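Local structure of putative branched chain amino acid ABC transporter, periplasmic amino acid-binding protein (Brucella ovis, 4XFK) at residues 14-19 and 30-35; 58-63 and 88-93; 111-116 and 301-306. The protein probably binds branched-chain and other small amino acids in the periplasm as the solute-binding component of an ABC amino-acid transport system. The protein carries 1 engineered substitution. All blocks are in the same frame, centred on the assembly; numbering follows the deposited sequence.

From the N terminus, strand 13-18 runs into helix 26-44, and contact 1 (14-19 with 30-35) closes the short loop between them. The chain returns through strand 54-59, whose end, in contact 2, meets the start of helix 88-104 after an excursion through helix 63-76 and strand 81-84. Contact 3 spans much more chain: segments 111-116 and 301-306 lie 185 residues apart at their closest ends, after the chain has passed through several strands of the second, mixed sheet. The three follow in series, none enclosing or crossing another. All reach the same five-stranded parallel sheet. Contacts 1 and 2 join through backbone pairing of neighbouring strands, whereas contacts 1 and 3 share the sodium ion and the packing of Val35 against Leu115 and Leu303.

Contact 1 of 3, residues 14-19 and 30-35; sequences IALVET and LYRAAV. With NA (sodium ion), chain D.
Leu16 reaches from strand 13-18 to helix 26-44 with both methyl groups. Its CD2 rests against the helix backbone, 3.9 Å from Arg32 CA, and its CD1 lies 4.2 Å from Val35 CG2. The fork is put there by a CG anti to the backbone N (chi1 175°). Two residues on, Glu18 brings its carboxylate obliquely up to the ring of Tyr31, OE2 4.0 Å from Tyr31 CD2, the two planes 9° apart. The contact is plain packing; the polar bonds of the carboxylate go elsewhere: OE2 accepts from Gly85 N, while OE1 takes Ser86 OG and, at 3.1 Å, Thr19 N. These bonds should fix the rotation of the carboxylate beside the ring. Beyond it, Tyr31 OH binds the sodium ion at 2.4 Å, alongside two waters and the carbonyl oxygens of Gly85 and Gly116. Arg32 touches Leu16 through its root, while the extended chain leads away to a salt bridge with Glu57 on the next strand. Strand and helix run nearly antiparallel (162°), the first half of a beta-alpha-beta unit of the parallel-sheet domain of a periplasmic binding protein, with a sodium site at the C-terminal edge of the sheet.

Contact 2 of 3, residues 58-63 and 88-93; sequences YDNQGG and SAVAGQ. With ACT (acetate ion), chain B.
Val90, in the first turn of helix 88-104, packs against the turn that follows strand 54-59, at the C-terminal edge of the parallel sheet of this periplasmic-binding-protein fold. The turn is an Asx turn, in which Asn60 OD1 accepts from Gly62 N at 3.0 Å. From CB the Val90 side chain divides. CG1 lies anti to the backbone N (chi1 167°), which leaves CG2, anti to the carbonyl carbon, as the branch that makes the contact. That methyl meets the backbone of Gly63, 3.6 Å from its C and close to its O as well, and it also approaches Asn60 ND2 at 4.1 Å. The Asn60 side chain comes from the opposite direction, and both polar atoms of its amide are engaged within the turn.

Followed in its turn from CB, Asn60 has CG anti to its own N and presents two working atoms. Gly62 N lies well above the carbonyl plane of OD1, 54° out of it, a position set by the turn. ND2 donates to Gly63 O in an almost straight bond (165°), with the acceptor close to the amide plane. One amide thus clasps the turn at two points and is held from rotating. Ala67 of helix 63-76 touches both Asn60 and Val90, placing that helix beside the contact.

At the start of helix 88-104 sits an acetate ion, probably from the crystallisation liquor, which Tyr166 OH and Glu118 N help to hold. Ser88 grips it twice: its N reaches acetate O at 2.8 Å, and its OG gives a hydrogen bond of 2.6 Å to OXT.

Contact 3 of 3, residues 111-116 and 301-306; sequences LYLNLG and FGLQLF. With NA (sodium ion), chain D.
Strand 111-114 belongs to the five-stranded parallel sheet of the periplasmic-binding-protein fold, and helix 296-312, from much later in the chain, packs across one side of it. The contact is hydrophobic throughout. Leu113 sets CD1 over the ring of Phe306, 3.9 Å from the centroid and 13° off the ring normal, a CH-pi contact made squarely on the face. The two side chains stand at about a right angle, and the leucine meets the ring through its CD1 methyl. CG anti to the backbone N (chi1 175°) carries the Phe306 ring toward the strand, and its rotation about chi2 turns a face to the leucine. The same methyl also comes near Leu303 CD2, at 4.4 Å, and so bridges two residues one helical turn apart. Leu303 points its other methyl at Leu115, just past the strand: its CD1 lies 3.9 Å from Leu115 CD1, again with the side chains crossed. Gly302, which has no side chain, lets the helix come close to Leu115, their CA atoms being 6.6 Å apart. Ile81 and Val83 of the neighbouring strand continue this apolar layer, and Ile325 and Ile329 of helix 322-331 pack on Phe306.

Beyond the strand the backbone bends in an Asx turn. Asn114 OD1 accepts from Gly116 N at 3.0 Å and from Ala117 N, while ND2 bonds His131. The turn probably helps to orient the carbonyl of Gly116, whose O binds the sodium ion at 2.3 Å.

Contact 1 of 3, residues 14-19 and 30-35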
loop_
_atom_site.group_PDB
_atom_site.type_symbol
_atom_site.label_atom_id
_atom_site.label_comp_id
_atom_site.label_asym_id
_atom_site.label_seq_id
_atom_site.Cartn_x
_atom_site.Cartn_y
_atom_site.Cartn_z
ATOM N N ILE A 14 -0.602 -6.128 -19.527
ATOM C CA ILE A 14 -0.282 -5.483 -18.261
ATOM C C ILE A 14 1.006 -6.064 -17.710
ATOM O O ILE A 14 1.108 -7.278 -17.503
ATOM C CB ILE A 14 -1.423 -5.672 -17.239
ATOM C CG1 ILE A 14 -2.730 -5.110 -17.803
ATOM C CG2 ILE A 14 -1.074 -5.013 -15.910
ATOM C CD1 ILE A 14 -3.886 -5.142 -16.832
ATOM N N ALA A 15 1.982 -5.189 -17.468
ATOM C CA ALA A 15 3.283 -5.604 -16.959
ATOM C C ALA A 15 3.396 -5.397 -15.457
ATOM O O ALA A 15 3.207 -4.292 -14.961
ATOM C CB ALA A 15 4.389 -4.843 -17.656
ATOM N N LEU A 16 3.732 -6.464 -14.746
ATOM C CA LEU A 16 4.004 -6.399 -13.312
ATOM C C LEU A 16 5.511 -6.303 -13.142
ATOM O O LEU A 16 6.253 -7.228 -13.504
ATOM C CB LEU A 16 3.470 -7.655 -12.622
ATOM C CG LEU A 16 3.782 -7.787 -11.133
ATOM C CD1 LEU A 16 3.141 -6.666 -10.326
ATOM C CD2 LEU A 16 3.339 -9.154 -10.605
ATOM N N VAL A 17 5.974 -5.165 -12.639
ATOM C CA VAL A 17 7.399 -4.950 -12.444
ATOM C C VAL A 17 7.656 -4.949 -10.946
ATOM O O VAL A 17 7.357 -3.980 -10.250
ATOM C CB VAL A 17 7.856 -3.621 -13.071
ATOM C CG1 VAL A 17 9.344 -3.383 -12.823
ATOM C CG2 VAL A 17 7.537 -3.596 -14.566
ATOM N N GLU A 18 8.198 -6.052 -10.450
ATOM C CA GLU A 18 8.289 -6.288 -9.014
ATOM C C GLU A 18 9.483 -7.149 -8.670
ATOM O O GLU A 18 10.073 -7.778 -9.542
ATOM C CB GLU A 18 7.020 -6.969 -8.482
ATOM C CG GLU A 18 5.967 -6.001 -7.982
ATOM C CD GLU A 18 6.473 -5.153 -6.832
ATOM O OE1 GLU A 18 7.465 -5.557 -6.182
ATOM O OE2 GLU A 18 5.887 -4.083 -6.575
ATOM N N THR A 19 9.836 -7.187 -7.390
ATOM C CA THR A 19 10.812 -8.154 -6.908
ATOM C C THR A 19 10.117 -9.500 -6.785
ATOM O O THR A 19 9.284 -9.686 -5.904
ATOM C CB THR A 19 11.366 -7.740 -5.537
ATOM O OG1 THR A 19 11.768 -6.364 -5.589
ATOM C CG2 THR A 19 12.552 -8.626 -5.154
ATOM N N LEU A 30 3.675 -11.009 -2.660
ATOM C CA LEU A 30 2.303 -10.749 -2.229
ATOM C C LEU A 30 1.603 -9.825 -3.233
ATOM O O LEU A 30 0.412 -10.001 -3.500
ATOM C CB LEU A 30 2.255 -10.201 -0.796
ATOM C CG LEU A 30 2.763 -11.195 0.262
ATOM C CD1 LEU A 30 2.823 -10.519 1.633
ATOM C CD2 LEU A 30 1.901 -12.474 0.300
ATOM N N TYR A 31 2.338 -8.869 -3.811
ATOM C CA TYR A 31 1.794 -8.133 -4.967
ATOM C C TYR A 31 1.439 -9.099 -6.091
ATOM O O TYR A 31 0.366 -8.991 -6.682
ATOM C CB TYR A 31 2.733 -7.005 -5.468
ATOM C CG TYR A 31 2.619 -5.789 -4.585
ATOM C CD1 TYR A 31 1.508 -4.960 -4.665
ATOM C CD2 TYR A 31 3.599 -5.491 -3.640
ATOM C CE1 TYR A 31 1.377 -3.864 -3.836
ATOM C CE2 TYR A 31 3.478 -4.393 -2.795
ATOM C CZ TYR A 31 2.366 -3.583 -2.894
ATOM O OH TYR A 31 2.228 -2.508 -2.038
ATOM N N ARG A 32 2.329 -10.038 -6.388
ATOM C CA ARG A 32 2.035 -11.018 -7.422
ATOM C C ARG A 32 0.762 -11.793 -7.109
ATOM O O ARG A 32 -0.091 -11.948 -7.968
ATOM C CB ARG A 32 3.199 -11.981 -7.599
ATOM C CG ARG A 32 2.964 -12.998 -8.703
ATOM C CD ARG A 32 4.143 -13.931 -8.825
ATOM N NE ARG A 32 3.936 -14.964 -9.835
ATOM C CZ ARG A 32 3.363 -16.136 -9.571
ATOM N NH1 ARG A 32 2.940 -16.396 -8.340
ATOM N NH2 ARG A 32 3.217 -17.041 -10.520
ATOM N N ALA A 33 0.630 -12.272 -5.876
ATOM C CA ALA A 33 -0.561 -13.031 -5.491
ATOM C C ALA A 33 -1.833 -12.204 -5.701
ATOM O O ALA A 33 -2.822 -12.697 -6.242
ATOM C CB ALA A 33 -0.454 -13.512 -4.044
ATOM N N ALA A 34 -1.801 -10.935 -5.285
ATOM C CA ALA A 34 -2.986 -10.078 -5.357
ATOM C C ALA A 34 -3.327 -9.711 -6.803
ATOM O O ALA A 34 -4.499 -9.699 -7.201
ATOM C CB ALA A 34 -2.781 -8.824 -4.526
ATOM N N VAL A 35 -2.299 -9.417 -7.595
ATOM C CA VAL A 35 -2.490 -9.091 -9.001
ATOM C C VAL A 35 -3.022 -10.302 -9.778
ATOM O O VAL A 35 -3.976 -10.182 -10.556
ATOM C CB VAL A 35 -1.184 -8.538 -9.610
ATOM C CG1 VAL A 35 -1.294 -8.384 -11.127
ATOM C CG2 VAL A 35 -0.840 -7.198 -8.966
HETATM NA NA NA D . 3.829 -1.111 -1.030
HETATM O O HOH W 1 2.943 -0.783 1.030
HETATM O O HOH W 2 5.622 -2.086 -0.152
#

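Contact 2 of 3, residues 58-63 and 88-93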
loop_
_atom_site.group_PDB
_atom_site.type_symbol
_atom_site.label_atom_id
_atom_site.label_comp_id
_atom_site.label_asym_id
_atom_site.label_seq_id
_atom_site.Cartn_x
_atom_site.Cartn_y
_atom_site.Cartn_z
ATOM N N TYR A 58 7.903 -9.019 -14.854
ATOM C CA TYR A 58 9.308 -8.620 -14.948
ATOM C C TYR A 58 9.921 -8.579 -13.559
ATOM O O TYR A 58 9.609 -7.705 -12.756
ATOM C CB TYR A 58 9.456 -7.255 -15.641
ATOM C CG TYR A 58 8.945 -7.278 -17.055
ATOM C CD1 TYR A 58 7.593 -7.113 -17.320
ATOM C CD2 TYR A 58 9.803 -7.491 -18.126
ATOM C CE1 TYR A 58 7.106 -7.169 -18.612
ATOM C CE2 TYR A 58 9.323 -7.536 -19.425
ATOM C CZ TYR A 58 7.975 -7.376 -19.655
ATOM O OH TYR A 58 7.474 -7.421 -20.934
ATOM N N ASP A 59 10.772 -9.552 -13.277
ATOM C CA ASP A 59 11.457 -9.662 -11.996
ATOM C C ASP A 59 12.545 -8.604 -11.923
ATOM O O ASP A 59 13.532 -8.667 -12.645
ATOM C CB ASP A 59 12.045 -11.067 -11.887
ATOM C CG ASP A 59 12.691 -11.358 -10.544
ATOM O OD1 ASP A 59 12.605 -10.525 -9.611
ATOM O OD2 ASP A 59 13.291 -12.458 -10.432
ATOM N N ASN A 60 12.340 -7.613 -11.064
ATOM C CA ASN A 60 13.288 -6.531 -10.892
ATOM C C ASN A 60 14.168 -6.798 -9.680
ATOM O O ASN A 60 13.713 -6.707 -8.535
ATOM C CB ASN A 60 12.576 -5.186 -10.712
ATOM C CG ASN A 60 13.548 -4.066 -10.417
ATOM O OD1 ASN A 60 14.716 -4.136 -10.815
ATOM N ND2 ASN A 60 13.093 -3.044 -9.697
ATOM N N GLN A 61 15.431 -7.126 -9.936
ATOM C CA GLN A 61 16.371 -7.448 -8.867
ATOM C C GLN A 61 17.277 -6.281 -8.524
ATOM O O GLN A 61 18.121 -6.385 -7.641
ATOM C CB GLN A 61 17.221 -8.645 -9.286
ATOM C CG GLN A 61 16.422 -9.928 -9.345
ATOM C CD GLN A 61 16.077 -10.438 -7.958
ATOM O OE1 GLN A 61 16.942 -10.514 -7.079
ATOM N NE2 GLN A 61 14.813 -10.782 -7.749
ATOM N N GLY A 62 17.091 -5.170 -9.221
ATOM C CA GLY A 62 18.036 -4.077 -9.137
ATOM C C GLY A 62 17.506 -2.727 -8.695
ATOM O O GLY A 62 18.064 -1.700 -9.078
ATOM N N GLY A 63 16.452 -2.710 -7.881
ATOM C CA GLY A 63 15.946 -1.455 -7.341
ATOM C C GLY A 63 15.549 -0.472 -8.424
ATOM O O GLY A 63 15.060 -0.872 -9.470
ATOM N N SER A 88 8.618 2.750 -2.838
ATOM C CA SER A 88 8.486 4.109 -3.347
ATOM C C SER A 88 9.737 4.606 -4.053
ATOM O O SER A 88 9.666 5.519 -4.864
ATOM C CB SER A 88 8.094 5.081 -2.231
ATOM O OG SER A 88 6.746 4.876 -1.850
ATOM N N ALA A 89 10.887 4.027 -3.731
ATOM C CA ALA A 89 12.110 4.397 -4.439
ATOM C C ALA A 89 11.996 3.945 -5.893
ATOM O O ALA A 89 12.279 4.697 -6.829
ATOM C CB ALA A 89 13.322 3.777 -3.765
ATOM N N VAL A 90 11.554 2.710 -6.080
ATOM C CA VAL A 90 11.287 2.198 -7.418
ATOM C C VAL A 90 10.159 2.980 -8.095
ATOM O O VAL A 90 10.264 3.346 -9.273
ATOM C CB VAL A 90 10.968 0.695 -7.382
ATOM C CG1 VAL A 90 10.387 0.229 -8.710
ATOM C CG2 VAL A 90 12.232 -0.108 -7.034
ATOM N N ALA A 91 9.082 3.242 -7.359
ATOM C CA ALA A 91 7.936 3.956 -7.924
ATOM C C ALA A 91 8.300 5.348 -8.429
ATOM O O ALA A 91 7.778 5.796 -9.447
ATOM C CB ALA A 91 6.820 4.059 -6.910
ATOM N N GLY A 92 9.175 6.039 -7.702
ATOM C CA GLY A 92 9.637 7.358 -8.113
ATOM C C GLY A 92 10.282 7.309 -9.489
ATOM O O GLY A 92 10.091 8.201 -10.321
ATOM N N GLN A 93 11.046 6.250 -9.739
ATOM C CA GLN A 93 11.675 6.054 -11.037
ATOM C C GLN A 93 10.641 5.681 -12.100
ATOM O O GLN A 93 10.633 6.255 -13.198
ATOM C CB GLN A 93 12.738 4.961 -10.940
ATOM C CG GLN A 93 13.578 4.829 -12.186
ATOM C CD GLN A 93 14.425 6.061 -12.431
ATOM O OE1 GLN A 93 15.010 6.625 -11.501
ATOM N NE2 GLN A 93 14.495 6.490 -13.683
HETATM C C ACT B . 6.981 2.177 0.255
HETATM O O ACT B . 8.178 2.314 -0.087
HETATM O OXT ACT B . 6.126 2.750 -0.459
HETATM C CH3 ACT B . 6.609 1.364 1.454
#

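Contact 3 of 3, residues 111-116 and 301-306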
loop_
_atom_site.group_PDB
_atom_site.type_symbol
_atom_site.label_atom_id
_atom_site.label_comp_id
_atom_site.label_asym_id
_atom_site.label_seq_id
_atom_site.Cartn_x
_atom_site.Cartn_y
_atom_site.Cartn_z
ATOM N N LEU A 111 -0.012 3.652 -18.965
ATOM C CA LEU A 111 -0.532 3.898 -17.623
ATOM C C LEU A 111 0.323 3.238 -16.556
ATOM O O LEU A 111 0.786 2.117 -16.735
ATOM C CB LEU A 111 -1.948 3.340 -17.491
ATOM C CG LEU A 111 -3.102 4.157 -18.047
ATOM C CD1 LEU A 111 -4.314 3.275 -18.259
ATOM C CD2 LEU A 111 -3.412 5.296 -17.083
ATOM N N TYR A 112 0.510 3.931 -15.438
ATOM C CA TYR A 112 1.151 3.334 -14.276
ATOM C C TYR A 112 0.091 3.201 -13.173
ATOM O O TYR A 112 -0.384 4.200 -12.620
ATOM C CB TYR A 112 2.350 4.179 -13.829
ATOM C CG TYR A 112 2.984 3.792 -12.506
ATOM C CD1 TYR A 112 2.973 2.472 -12.044
ATOM C CD2 TYR A 112 3.607 4.760 -11.721
ATOM C CE1 TYR A 112 3.551 2.145 -10.821
ATOM C CE2 TYR A 112 4.176 4.440 -10.518
ATOM C CZ TYR A 112 4.148 3.142 -10.069
ATOM O OH TYR A 112 4.719 2.863 -8.855
ATOM N N LEU A 113 -0.311 1.963 -12.900
ATOM C CA LEU A 113 -1.192 1.676 -11.773
ATOM C C LEU A 113 -0.334 1.345 -10.567
ATOM O O LEU A 113 0.275 0.277 -10.476
ATOM C CB LEU A 113 -2.128 0.515 -12.092
ATOM C CG LEU A 113 -2.926 0.633 -13.393
ATOM C CD1 LEU A 113 -3.850 -0.565 -13.509
ATOM C CD2 LEU A 113 -3.710 1.932 -13.469
ATOM N N ASN A 114 -0.274 2.301 -9.656
ATOM C CA ASN A 114 0.513 2.179 -8.449
ATOM C C ASN A 114 -0.353 1.527 -7.383
ATOM O O ASN A 114 -1.288 2.124 -6.864
ATOM C CB ASN A 114 0.981 3.581 -8.057
ATOM C CG ASN A 114 1.570 3.644 -6.670
ATOM O OD1 ASN A 114 1.726 2.627 -5.994
ATOM N ND2 ASN A 114 1.890 4.860 -6.226
ATOM N N LEU A 115 -0.057 0.268 -7.082
ATOM C CA LEU A 115 -0.896 -0.485 -6.168
ATOM C C LEU A 115 -0.404 -0.477 -4.731
ATOM O O LEU A 115 -0.976 -1.176 -3.887
ATOM C CB LEU A 115 -1.050 -1.938 -6.643
ATOM C CG LEU A 115 -1.751 -2.153 -7.994
ATOM C CD1 LEU A 115 -1.918 -3.636 -8.264
ATOM C CD2 LEU A 115 -3.105 -1.462 -8.044
ATOM N N GLY A 116 0.637 0.299 -4.426
ATOM C CA GLY A 116 1.100 0.317 -3.052
ATOM C C GLY A 116 2.356 1.073 -2.690
ATOM O O GLY A 116 2.873 0.877 -1.587
ATOM N N PHE A 301 -8.326 -4.323 -4.290
ATOM C CA PHE A 301 -9.413 -3.352 -4.378
ATOM C C PHE A 301 -9.133 -2.339 -5.498
ATOM O O PHE A 301 -10.038 -1.921 -6.225
ATOM C CB PHE A 301 -9.645 -2.635 -3.040
ATOM C CG PHE A 301 -9.988 -3.550 -1.878
ATOM C CD1 PHE A 301 -10.430 -4.848 -2.081
ATOM C CD2 PHE A 301 -9.845 -3.100 -0.570
ATOM C CE1 PHE A 301 -10.726 -5.680 -1.001
ATOM C CE2 PHE A 301 -10.153 -3.924 0.512
ATOM C CZ PHE A 301 -10.581 -5.213 0.294
ATOM N N GLY A 302 -7.870 -1.964 -5.649
ATOM C CA GLY A 302 -7.490 -1.080 -6.727
ATOM C C GLY A 302 -7.777 -1.701 -8.073
ATOM O O GLY A 302 -8.291 -1.038 -8.976
ATOM N N LEU A 303 -7.450 -2.981 -8.213
ATOM C CA LEU A 303 -7.715 -3.664 -9.474
ATOM C C LEU A 303 -9.203 -3.923 -9.682
ATOM O O LEU A 303 -9.648 -4.033 -10.818
ATOM C CB LEU A 303 -6.888 -4.940 -9.602
ATOM C CG LEU A 303 -5.387 -4.710 -9.784
ATOM C CD1 LEU A 303 -4.617 -6.029 -9.686
ATOM C CD2 LEU A 303 -5.102 -4.035 -11.116
ATOM N N GLN A 304 -9.984 -3.975 -8.602
ATOM C CA GLN A 304 -11.441 -3.990 -8.737
ATOM C C GLN A 304 -11.956 -2.669 -9.302
ATOM O O GLN A 304 -12.832 -2.664 -10.166
ATOM C CB GLN A 304 -12.132 -4.328 -7.413
ATOM C CG GLN A 304 -11.901 -5.764 -6.988
ATOM C CD GLN A 304 -12.676 -6.165 -5.748
ATOM O OE1 GLN A 304 -13.367 -5.348 -5.143
ATOM N NE2 GLN A 304 -12.561 -7.435 -5.361
ATOM N N LEU A 305 -11.412 -1.548 -8.839
ATOM C CA LEU A 305 -11.800 -0.266 -9.411
ATOM C C LEU A 305 -11.369 -0.183 -10.871
ATOM O O LEU A 305 -12.129 0.276 -11.718
ATOM C CB LEU A 305 -11.213 0.902 -8.610
ATOM C CG LEU A 305 -11.680 2.274 -9.100
ATOM C CD1 LEU A 305 -13.181 2.434 -8.915
ATOM C CD2 LEU A 305 -10.943 3.389 -8.386
ATOM N N PHE A 306 -10.150 -0.629 -11.161
ATOM C CA PHE A 306 -9.655 -0.696 -12.528
ATOM C C PHE A 306 -10.574 -1.542 -13.409
ATOM O O PHE A 306 -10.914 -1.143 -14.522
ATOM C CB PHE A 306 -8.227 -1.250 -12.526
ATOM C CG PHE A 306 -7.658 -1.476 -13.894
ATOM C CD1 PHE A 306 -7.408 -0.411 -14.755
ATOM C CD2 PHE A 306 -7.377 -2.760 -14.331
ATOM C CE1 PHE A 306 -6.888 -0.631 -16.019
ATOM C CE2 PHE A 306 -6.848 -2.977 -15.585
ATOM C CZ PHE A 306 -6.608 -1.914 -16.425
HETATM NA NA NA D . 3.829 -1.111 -1.030
HETATM O O HOH W 1 2.943 -0.783 1.030
HETATM O O HOH W 2 5.622 -2.086 -0.152
#